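PDB 5A9C: polyhedrin from Antheraea mylitta cypovirus 4, which probably assembles as trimers into the crystalline matrix of viral polyhedra, the occlusion bodies that embed and protect cypovirus particles, represented here by a base-domain-deleted mutant. Local coordinates for residues Ile22-Ile27 against Ser210-Ser215; Val42-Pro47 against Met80-Ser85; Tyr56-Tyr61 against Thr171-Cys176. One frame throughout, in Å; residues are numbered along the deposited sequence.

From the N terminus the chain first runs through helix 15-29, whose middle turns are met by the 210-215 loop, near the other end of the model; contact 1 therefore closes the longest loop, and the other two nest inside it. Next come strands 38-45 and 51-58, neighbours in the main antiparallel sheet. The first is joined by strand 81-87 in contact 2, the second by strand 176-182 in contact 3. Segments 42-47, 56-61, 80-85 and 171-176 alternate along the chain, so contacts 2 and 3 cross. Their centres are about 22 Å apart, on opposite sides of the chain's centre. Contacts 1 and 3 both touch the second subunit.

Contact 1: residues Ile22-Ile27 against Ser210-Ser215; sequences IITRQI and SDAYIS
T24 and I27, one turn apart on helix 15-29, rest on A212 and I214 of the loop that follows strand 206-208. This is a helix-on-loop contact at the surface of the polyhedrin fold, where the C-terminal end of the model folds back along the N-terminal helix. T24 has both branches at work. Its methyl CG2 meets the carbonyl of A212, 3.4 Å from A212 O, while T24 OG1 faces the flank of I214, with I214 CB 3.7 Å away. The two side chains pass at about a right angle. From the next turn, I27 CG2 reaches the methyl of A212, which also lies near the methyl of T24.

What orients T24 lies within the helix: with OG1 on the side of the backbone N (chi1 -53°), the hydroxyl bonds to Q20 O, one turn earlier, and CG2 is left to point at the loop. The loop is held in turn from several sides: N28 OD1, further along the same helix, accepts from A212 N, and the D211 carboxylate takes the backbone N-H groups of H131 and L132, one on each oxygen. R111 of the second subunit packs on I27 and A212 and bonds to S210 O, tying this seam to the trimer interface. Between helix and loop, A212 CB lies 3.8 Å from I27 CG2 and 4.1 Å from T24 CG2.

Contact 2: residues Val42-Pro47 against Met80-Ser85; sequences VFAQYP and MGVIVS
With CG of Q45 opposite the backbone N (chi1 172°), the side chain continues extended, while M80 bends at its last torsion (chi3 52°); together these turns lay the M80 methyl over the flat face of the Q45 amide, with CE of M80 3.6 Å from NE2 of Q45. The sulfur of the same methionine lies by the backbone of P47, SD being 3.7 Å from P47 N, and M80 CG slides past the proline ring.

These groups mark one end of an antiparallel ladder between strands 38-45 and 81-87, inner strands of the main sheet. F43 and I83 form a hydrogen-bonded pair: F43 N donates almost straight to I83 O (2.8 Å, 177°), and I83 N returns a bond to F43 O. Just before strand 81-87 begins, M80 N donates a 2.7 Å hydrogen bond to Q45 O.

V42, A44, V82 and V84 share one face, where V42 CG1 meets V82 CG1 at 3.8 Å. F43, Q45 and I83 share the other. There F43 CB packs beside I83 CB, and the F43 ring turns its edge to S85, CE2 lying 4.1 Å from S85 CB; the same ring meets Y199 edge-to-face.

Contact 3: residues Tyr56-Tyr61 against Thr171-Cys176; sequences YVFPDY and TNNIVC
The side-chain oxygen of N173 is gripped by two successive backbone N-H groups, those of D60 and Y61. D60 N lies 3.0 Å from N173 OD1 and is only modestly tilted from the amide plane, whereas Y61 N, at 3.1 Å from the same OD1, stands well above that plane; both come from the same face. The amide nitrogen completes the hold, N173 ND2 donating to Y61 O at 3.0 Å. Three bonds thus fix the rotation of this buried amide. It is also stacked on the Y61 ring, the two planes 21° apart, with ND2 3.4 Å above the ring and over its centre. CG of N173 stands anti to the backbone N (chi1 -171°), which carries the amide across from just past the helix end to the backbone of D60 and Y61. N173 is the centre of an inverse gamma turn, closed by a weak I174 N to N172 O bond.

Further along, the segments pair as strands at V57 and C176, where strand 176-182 begins. This is an antiparallel hydrogen-bonded pair: C176 N donates nearly straight to V57 O (2.8 Å), while in the longer return bond V57 N lies 3.2 Å from C176 O and stands above the carbonyl plane of C176. Their side chains are closely packed, with V57 CG2 3.5 Å from C176 CB. V175 spreads its methyls, CG1 at the edge of the Y56 ring and CG2 against F58 CB (3.9 Å).

D60 OD1 forms a salt bridge with R160, and N173 O accepts from K63 of the second subunit. The segments sit where the short link N173-V175 connects helix 165-172 to strand 176-182, the outermost strand of this chain's main sheet, beside strand 51-58, which is flanked across its other edge by strand 38-45.

Contact 1: residues Ile22-Ile27 against Ser210-Ser215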
loop_
_atom_site.group_PDB
_atom_site.type_symbol
_atom_site.label_atom_id
_atom_site.label_comp_id
_atom_site.label_asym_id
_atom_site.label_seq_id
_atom_site.Cartn_x
_atom_site.Cartn_y
_atom_site.Cartn_z
ATOM N N ILE A 22 11.395 22.641 30.334
ATOM C CA ILE A 22 11.986 22.415 29.019
ATOM C C ILE A 22 11.615 21.039 28.476
ATOM O O ILE A 22 11.389 20.880 27.276
ATOM C CB ILE A 22 13.515 22.568 29.052
ATOM C CG1 ILE A 22 13.882 24.035 29.266
ATOM C CG2 ILE A 22 14.127 22.063 27.756
ATOM C CD1 ILE A 22 13.379 24.955 28.174
ATOM N N ILE A 23 11.553 20.051 29.364
ATOM C CA ILE A 23 11.154 18.701 28.980
ATOM C C ILE A 23 9.707 18.689 28.498
ATOM O O ILE A 23 9.384 18.050 27.495
ATOM C CB ILE A 23 11.338 17.706 30.141
ATOM C CG1 ILE A 23 12.824 17.388 30.334
ATOM C CG2 ILE A 23 10.558 16.422 29.886
ATOM C CD1 ILE A 23 13.129 16.674 31.621
ATOM N N THR A 24 8.841 19.403 29.214
ATOM C CA THR A 24 7.445 19.527 28.817
ATOM C C THR A 24 7.353 20.196 27.448
ATOM O O THR A 24 6.648 19.719 26.564
ATOM C CB THR A 24 6.622 20.335 29.851
ATOM O OG1 THR A 24 6.808 19.779 31.160
ATOM C CG2 THR A 24 5.140 20.295 29.502
ATOM N N ARG A 25 8.080 21.298 27.282
ATOM C CA ARG A 25 8.117 22.017 26.012
ATOM C C ARG A 25 8.650 21.131 24.897
ATOM O O ARG A 25 8.117 21.121 23.790
ATOM C CB ARG A 25 8.997 23.265 26.124
ATOM C CG ARG A 25 8.443 24.348 27.028
ATOM C CD ARG A 25 9.468 25.452 27.225
ATOM N NE ARG A 25 8.882 26.635 27.844
ATOM C CZ ARG A 25 8.252 27.589 27.168
ATOM N NH1 ARG A 25 8.122 27.493 25.851
ATOM N NH2 ARG A 25 7.749 28.637 27.806
ATOM N N GLN A 26 9.713 20.391 25.198
ATOM C CA GLN A 26 10.343 19.519 24.218
ATOM C C GLN A 26 9.354 18.476 23.709
ATOM O O GLN A 26 9.249 18.235 22.508
ATOM C CB GLN A 26 11.564 18.838 24.840
ATOM C CG GLN A 26 12.559 18.292 23.841
ATOM C CD GLN A 26 13.830 17.815 24.511
ATOM O OE1 GLN A 26 13.783 17.079 25.496
ATOM N NE2 GLN A 26 14.975 18.245 23.989
ATOM N N ILE A 27 8.625 17.860 24.630
ATOM C CA ILE A 27 7.603 16.887 24.260
ATOM C C ILE A 27 6.538 17.503 23.350
ATOM O O ILE A 27 6.087 16.875 22.392
ATOM C CB ILE A 27 6.940 16.282 25.510
ATOM C CG1 ILE A 27 7.942 15.398 26.256
ATOM C CG2 ILE A 27 5.696 15.493 25.125
ATOM C CD1 ILE A 27 7.472 14.937 27.626
ATOM N N SER A 210 -2.852 15.088 23.104
ATOM C CA SER A 210 -1.423 14.924 22.869
ATOM C C SER A 210 -0.613 15.947 23.655
ATOM O O SER A 210 0.580 15.759 23.878
ATOM C CB SER A 210 -1.112 15.057 21.378
ATOM O OG SER A 210 -1.789 14.063 20.635
ATOM N N ASP A 211 -1.268 17.030 24.066
ATOM C CA ASP A 211 -0.602 18.122 24.774
ATOM C C ASP A 211 -0.087 17.712 26.151
ATOM O O ASP A 211 -0.843 17.215 26.989
ATOM C CB ASP A 211 -1.553 19.312 24.929
ATOM C CG ASP A 211 -1.828 20.016 23.618
ATOM O OD1 ASP A 211 -1.559 19.427 22.550
ATOM O OD2 ASP A 211 -2.324 21.164 23.658
ATOM N N ALA A 212 1.202 17.939 26.386
ATOM C CA ALA A 212 1.806 17.647 27.681
ATOM C C ALA A 212 1.683 18.842 28.621
ATOM O O ALA A 212 1.983 19.974 28.239
ATOM C CB ALA A 212 3.273 17.257 27.509
ATOM N N TYR A 213 1.232 18.579 29.846
ATOM C CA TYR A 213 1.096 19.601 30.880
ATOM C C TYR A 213 2.033 19.270 32.035
ATOM O O TYR A 213 2.094 18.122 32.474
ATOM C CB TYR A 213 -0.339 19.645 31.413
ATOM C CG TYR A 213 -1.353 20.327 30.517
ATOM C CD1 TYR A 213 -1.070 20.606 29.188
ATOM C CD2 TYR A 213 -2.605 20.684 31.010
ATOM C CE1 TYR A 213 -2.001 21.227 28.374
ATOM C CE2 TYR A 213 -3.541 21.305 30.206
ATOM C CZ TYR A 213 -3.233 21.572 28.887
ATOM O OH TYR A 213 -4.158 22.190 28.080
ATOM N N ILE A 214 2.744 20.272 32.543
ATOM C CA ILE A 214 3.750 20.036 33.580
ATOM C C ILE A 214 3.159 19.569 34.918
ATOM O O ILE A 214 3.823 18.877 35.690
ATOM C CB ILE A 214 4.660 21.274 33.793
ATOM C CG1 ILE A 214 5.875 20.905 34.653
ATOM C CG2 ILE A 214 3.871 22.431 34.396
ATOM C CD1 ILE A 214 6.916 22.007 34.753
ATOM N N SER A 215 1.909 19.934 35.185
ATOM C CA SER A 215 1.247 19.512 36.418
ATOM C C SER A 215 -0.035 18.720 36.161
ATOM O O SER A 215 -0.842 18.526 37.069
ATOM C CB SER A 215 0.939 20.722 37.302
ATOM O OG SER A 215 2.133 21.347 37.737
#

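Contact 2: residues Val42-Pro47 against Met80-Ser85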
loop_
_atom_site.group_PDB
_atom_site.type_symbol
_atom_site.label_atom_id
_atom_site.label_comp_id
_atom_site.label_asym_id
_atom_site.label_seq_id
_atom_site.Cartn_x
_atom_site.Cartn_y
_atom_site.Cartn_z
ATOM N N VAL A 42 -8.492 5.744 14.001
ATOM C CA VAL A 42 -9.912 5.630 13.722
ATOM C C VAL A 42 -10.521 4.649 14.718
ATOM O O VAL A 42 -10.234 3.450 14.677
ATOM C CB VAL A 42 -10.167 5.137 12.285
ATOM C CG1 VAL A 42 -11.665 5.060 12.005
ATOM C CG2 VAL A 42 -9.476 6.049 11.279
ATOM N N PHE A 43 -11.343 5.164 15.626
ATOM C CA PHE A 43 -11.989 4.338 16.640
ATOM C C PHE A 43 -13.389 3.969 16.178
ATOM O O PHE A 43 -14.246 4.839 16.069
ATOM C CB PHE A 43 -12.123 5.105 17.959
ATOM C CG PHE A 43 -10.820 5.433 18.623
ATOM C CD1 PHE A 43 -10.178 4.498 19.417
ATOM C CD2 PHE A 43 -10.258 6.694 18.491
ATOM C CE1 PHE A 43 -8.989 4.806 20.049
ATOM C CE2 PHE A 43 -9.070 7.008 19.119
ATOM C CZ PHE A 43 -8.436 6.063 19.903
ATOM N N ALA A 44 -13.624 2.686 15.920
ATOM C CA ALA A 44 -14.953 2.221 15.529
ATOM C C ALA A 44 -15.766 1.810 16.755
ATOM O O ALA A 44 -15.295 1.033 17.584
ATOM C CB ALA A 44 -14.849 1.061 14.544
ATOM N N GLN A 45 -16.982 2.338 16.864
ATOM C CA GLN A 45 -17.869 2.021 17.981
ATOM C C GLN A 45 -18.982 1.071 17.550
ATOM O O GLN A 45 -19.674 1.323 16.564
ATOM C CB GLN A 45 -18.491 3.299 18.549
ATOM C CG GLN A 45 -19.576 3.045 19.583
ATOM C CD GLN A 45 -20.422 4.271 19.864
ATOM O OE1 GLN A 45 -20.505 5.184 19.045
ATOM N NE2 GLN A 45 -21.056 4.296 21.030
ATOM N N TYR A 46 -19.161 -0.011 18.299
ATOM C CA TYR A 46 -20.183 -1.001 17.976
ATOM C C TYR A 46 -21.289 -1.012 19.024
ATOM O O TYR A 46 -21.061 -0.640 20.175
ATOM C CB TYR A 46 -19.557 -2.393 17.836
ATOM C CG TYR A 46 -18.456 -2.443 16.803
ATOM C CD1 TYR A 46 -18.748 -2.634 15.460
ATOM C CD2 TYR A 46 -17.129 -2.283 17.170
ATOM C CE1 TYR A 46 -17.747 -2.671 14.512
ATOM C CE2 TYR A 46 -16.121 -2.319 16.229
ATOM C CZ TYR A 46 -16.435 -2.511 14.902
ATOM O OH TYR A 46 -15.433 -2.546 13.959
ATOM N N PRO A 47 -22.497 -1.431 18.619
ATOM C CA PRO A 47 -23.666 -1.517 19.504
ATOM C C PRO A 47 -23.378 -2.357 20.744
ATOM O O PRO A 47 -23.976 -2.134 21.796
ATOM C CB PRO A 47 -24.708 -2.220 18.629
ATOM C CG PRO A 47 -24.321 -1.868 17.234
ATOM C CD PRO A 47 -22.821 -1.814 17.233
ATOM N N MET A 80 -21.560 1.784 14.644
ATOM C CA MET A 80 -22.485 2.913 14.711
ATOM C C MET A 80 -21.843 4.171 14.139
ATOM O O MET A 80 -22.527 5.074 13.655
ATOM C CB MET A 80 -22.873 3.182 16.167
ATOM C CG MET A 80 -23.585 2.028 16.853
ATOM S SD MET A 80 -23.422 2.106 18.648
ATOM C CE MET A 80 -23.976 3.778 18.973
ATOM N N GLY A 81 -20.520 4.227 14.210
ATOM C CA GLY A 81 -19.791 5.409 13.804
ATOM C C GLY A 81 -18.332 5.274 14.171
ATOM O O GLY A 81 -17.925 4.260 14.743
ATOM N N VAL A 82 -17.546 6.291 13.837
ATOM C CA VAL A 82 -16.130 6.312 14.182
ATOM C C VAL A 82 -15.721 7.633 14.810
ATOM O O VAL A 82 -16.286 8.683 14.507
ATOM C CB VAL A 82 -15.221 6.058 12.952
ATOM C CG1 VAL A 82 -15.366 4.623 12.465
ATOM C CG2 VAL A 82 -15.528 7.053 11.833
ATOM N N ILE A 83 -14.739 7.568 15.700
ATOM C CA ILE A 83 -14.070 8.763 16.177
ATOM C C ILE A 83 -12.728 8.795 15.474
ATOM O O ILE A 83 -11.923 7.873 15.621
ATOM C CB ILE A 83 -13.846 8.746 17.703
ATOM C CG1 ILE A 83 -15.181 8.707 18.454
ATOM C CG2 ILE A 83 -13.030 9.958 18.138
ATOM C CD1 ILE A 83 -15.838 7.342 18.487
ATOM N N VAL A 84 -12.497 9.832 14.679
ATOM C CA VAL A 84 -11.231 9.965 13.979
ATOM C C VAL A 84 -10.348 10.953 14.728
ATOM O O VAL A 84 -10.703 12.122 14.889
ATOM C CB VAL A 84 -11.419 10.409 12.513
ATOM C CG1 VAL A 84 -10.073 10.446 11.801
ATOM C CG2 VAL A 84 -12.362 9.462 11.792
ATOM N N SER A 85 -9.208 10.462 15.200
ATOM C CA SER A 85 -8.292 11.249 16.012
ATOM C C SER A 85 -7.057 11.638 15.204
ATOM O O SER A 85 -6.315 10.771 14.748
ATOM C CB SER A 85 -7.880 10.445 17.246
ATOM O OG SER A 85 -6.926 11.143 18.030
#

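Contact 3: residues Tyr56-Tyr61 against Thr171-Cys176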
loop_
_atom_site.group_PDB
_atom_site.type_symbol
_atom_site.label_atom_id
_atom_site.label_comp_id
_atom_site.label_asym_id
_atom_site.label_seq_id
_atom_site.Cartn_x
_atom_site.Cartn_y
_atom_site.Cartn_z
ATOM N N TYR A 56 -2.654 4.443 13.155
ATOM C CA TYR A 56 -1.609 4.677 12.163
ATOM C C TYR A 56 -0.567 5.666 12.671
ATOM O O TYR A 56 -0.905 6.762 13.110
ATOM C CB TYR A 56 -2.204 5.219 10.859
ATOM C CG TYR A 56 -3.313 4.374 10.270
ATOM C CD1 TYR A 56 -4.634 4.580 10.636
ATOM C CD2 TYR A 56 -3.036 3.374 9.346
ATOM C CE1 TYR A 56 -5.653 3.819 10.102
ATOM C CE2 TYR A 56 -4.046 2.600 8.805
ATOM C CZ TYR A 56 -5.355 2.828 9.188
ATOM O OH TYR A 56 -6.367 2.065 8.656
ATOM N N VAL A 57 0.701 5.275 12.610
ATOM C CA VAL A 57 1.791 6.221 12.815
ATOM C C VAL A 57 2.583 6.358 11.519
ATOM O O VAL A 57 2.834 5.369 10.829
ATOM C CB VAL A 57 2.703 5.835 13.997
ATOM C CG1 VAL A 57 1.897 5.795 15.286
ATOM C CG2 VAL A 57 3.380 4.494 13.752
ATOM N N PHE A 58 2.963 7.590 11.196
ATOM C CA PHE A 58 3.536 7.917 9.892
ATOM C C PHE A 58 4.200 9.287 9.956
ATOM O O PHE A 58 3.725 10.171 10.665
ATOM C CB PHE A 58 2.428 7.948 8.839
ATOM C CG PHE A 58 1.363 8.973 9.120
ATOM C CD1 PHE A 58 0.378 8.726 10.065
ATOM C CD2 PHE A 58 1.356 10.186 8.455
ATOM C CE1 PHE A 58 -0.598 9.669 10.334
ATOM C CE2 PHE A 58 0.381 11.133 8.717
ATOM C CZ PHE A 58 -0.599 10.870 9.659
ATOM N N PRO A 59 5.295 9.470 9.207
ATOM C CA PRO A 59 6.077 10.711 9.272
ATOM C C PRO A 59 5.661 11.833 8.313
ATOM O O PRO A 59 5.943 12.993 8.614
ATOM C CB PRO A 59 7.488 10.240 8.924
ATOM C CG PRO A 59 7.264 9.098 7.994
ATOM C CD PRO A 59 6.010 8.403 8.485
ATOM N N ASP A 60 5.019 11.512 7.193
ATOM C CA ASP A 60 4.780 12.530 6.168
ATOM C C ASP A 60 3.324 12.683 5.734
ATOM O O ASP A 60 2.793 13.796 5.701
ATOM C CB ASP A 60 5.664 12.269 4.947
ATOM C CG ASP A 60 7.139 12.431 5.257
ATOM O OD1 ASP A 60 7.531 13.527 5.711
ATOM O OD2 ASP A 60 7.900 11.465 5.047
ATOM N N TYR A 61 2.684 11.574 5.384
ATOM C CA TYR A 61 1.293 11.618 4.952
ATOM C C TYR A 61 0.609 10.274 5.143
ATOM O O TYR A 61 1.252 9.223 5.164
ATOM C CB TYR A 61 1.186 12.060 3.488
ATOM C CG TYR A 61 1.869 11.122 2.523
ATOM C CD1 TYR A 61 1.186 10.046 1.966
ATOM C CD2 TYR A 61 3.202 11.301 2.177
ATOM C CE1 TYR A 61 1.813 9.178 1.091
ATOM C CE2 TYR A 61 3.836 10.440 1.302
ATOM C CZ TYR A 61 3.138 9.380 0.763
ATOM O OH TYR A 61 3.769 8.521 -0.110
ATOM N N THR A 171 9.953 8.017 -0.091
ATOM C CA THR A 171 10.667 6.829 0.372
ATOM C C THR A 171 10.754 6.757 1.894
ATOM O O THR A 171 10.954 5.684 2.463
ATOM C CB THR A 171 12.090 6.775 -0.215
ATOM O OG1 THR A 171 12.835 7.917 0.227
ATOM C CG2 THR A 171 12.037 6.775 -1.732
ATOM N N ASN A 172 10.600 7.902 2.548
ATOM C CA ASN A 172 10.718 7.990 4.000
ATOM C C ASN A 172 9.411 7.664 4.715
ATOM O O ASN A 172 9.401 7.354 5.907
ATOM C CB ASN A 172 11.187 9.392 4.394
ATOM C CG ASN A 172 11.268 9.583 5.891
ATOM O OD1 ASN A 172 10.297 9.984 6.532
ATOM N ND2 ASN A 172 12.436 9.307 6.458
ATOM N N ASN A 173 8.308 7.733 3.978
ATOM C CA ASN A 173 6.985 7.595 4.575
ATOM C C ASN A 173 6.501 6.150 4.718
ATOM O O ASN A 173 5.790 5.633 3.855
ATOM C CB ASN A 173 5.963 8.427 3.798
ATOM C CG ASN A 173 4.618 8.490 4.491
ATOM O OD1 ASN A 173 4.481 9.103 5.550
ATOM N ND2 ASN A 173 3.616 7.858 3.895
ATOM N N ILE A 174 6.887 5.508 5.817
ATOM C CA ILE A 174 6.410 4.166 6.126
ATOM C C ILE A 174 5.258 4.240 7.121
ATOM O O ILE A 174 5.465 4.534 8.300
ATOM C CB ILE A 174 7.531 3.281 6.720
ATOM C CG1 ILE A 174 8.651 3.069 5.698
ATOM C CG2 ILE A 174 6.969 1.947 7.185
ATOM C CD1 ILE A 174 9.774 2.177 6.202
ATOM N N VAL A 175 4.046 3.986 6.639
ATOM C CA VAL A 175 2.868 3.975 7.496
ATOM C C VAL A 175 2.806 2.678 8.296
ATOM O O VAL A 175 2.848 1.585 7.730
ATOM C CB VAL A 175 1.567 4.137 6.680
ATOM C CG1 VAL A 175 0.350 4.020 7.590
ATOM C CG2 VAL A 175 1.563 5.469 5.943
ATOM N N CYS A 176 2.712 2.805 9.616
ATOM C CA CYS A 176 2.676 1.641 10.490
ATOM C C CYS A 176 1.312 1.500 11.153
ATOM O O CYS A 176 1.027 2.173 12.144
ATOM C CB CYS A 176 3.766 1.747 11.553
ATOM S SG CYS A 176 5.412 1.957 10.871
#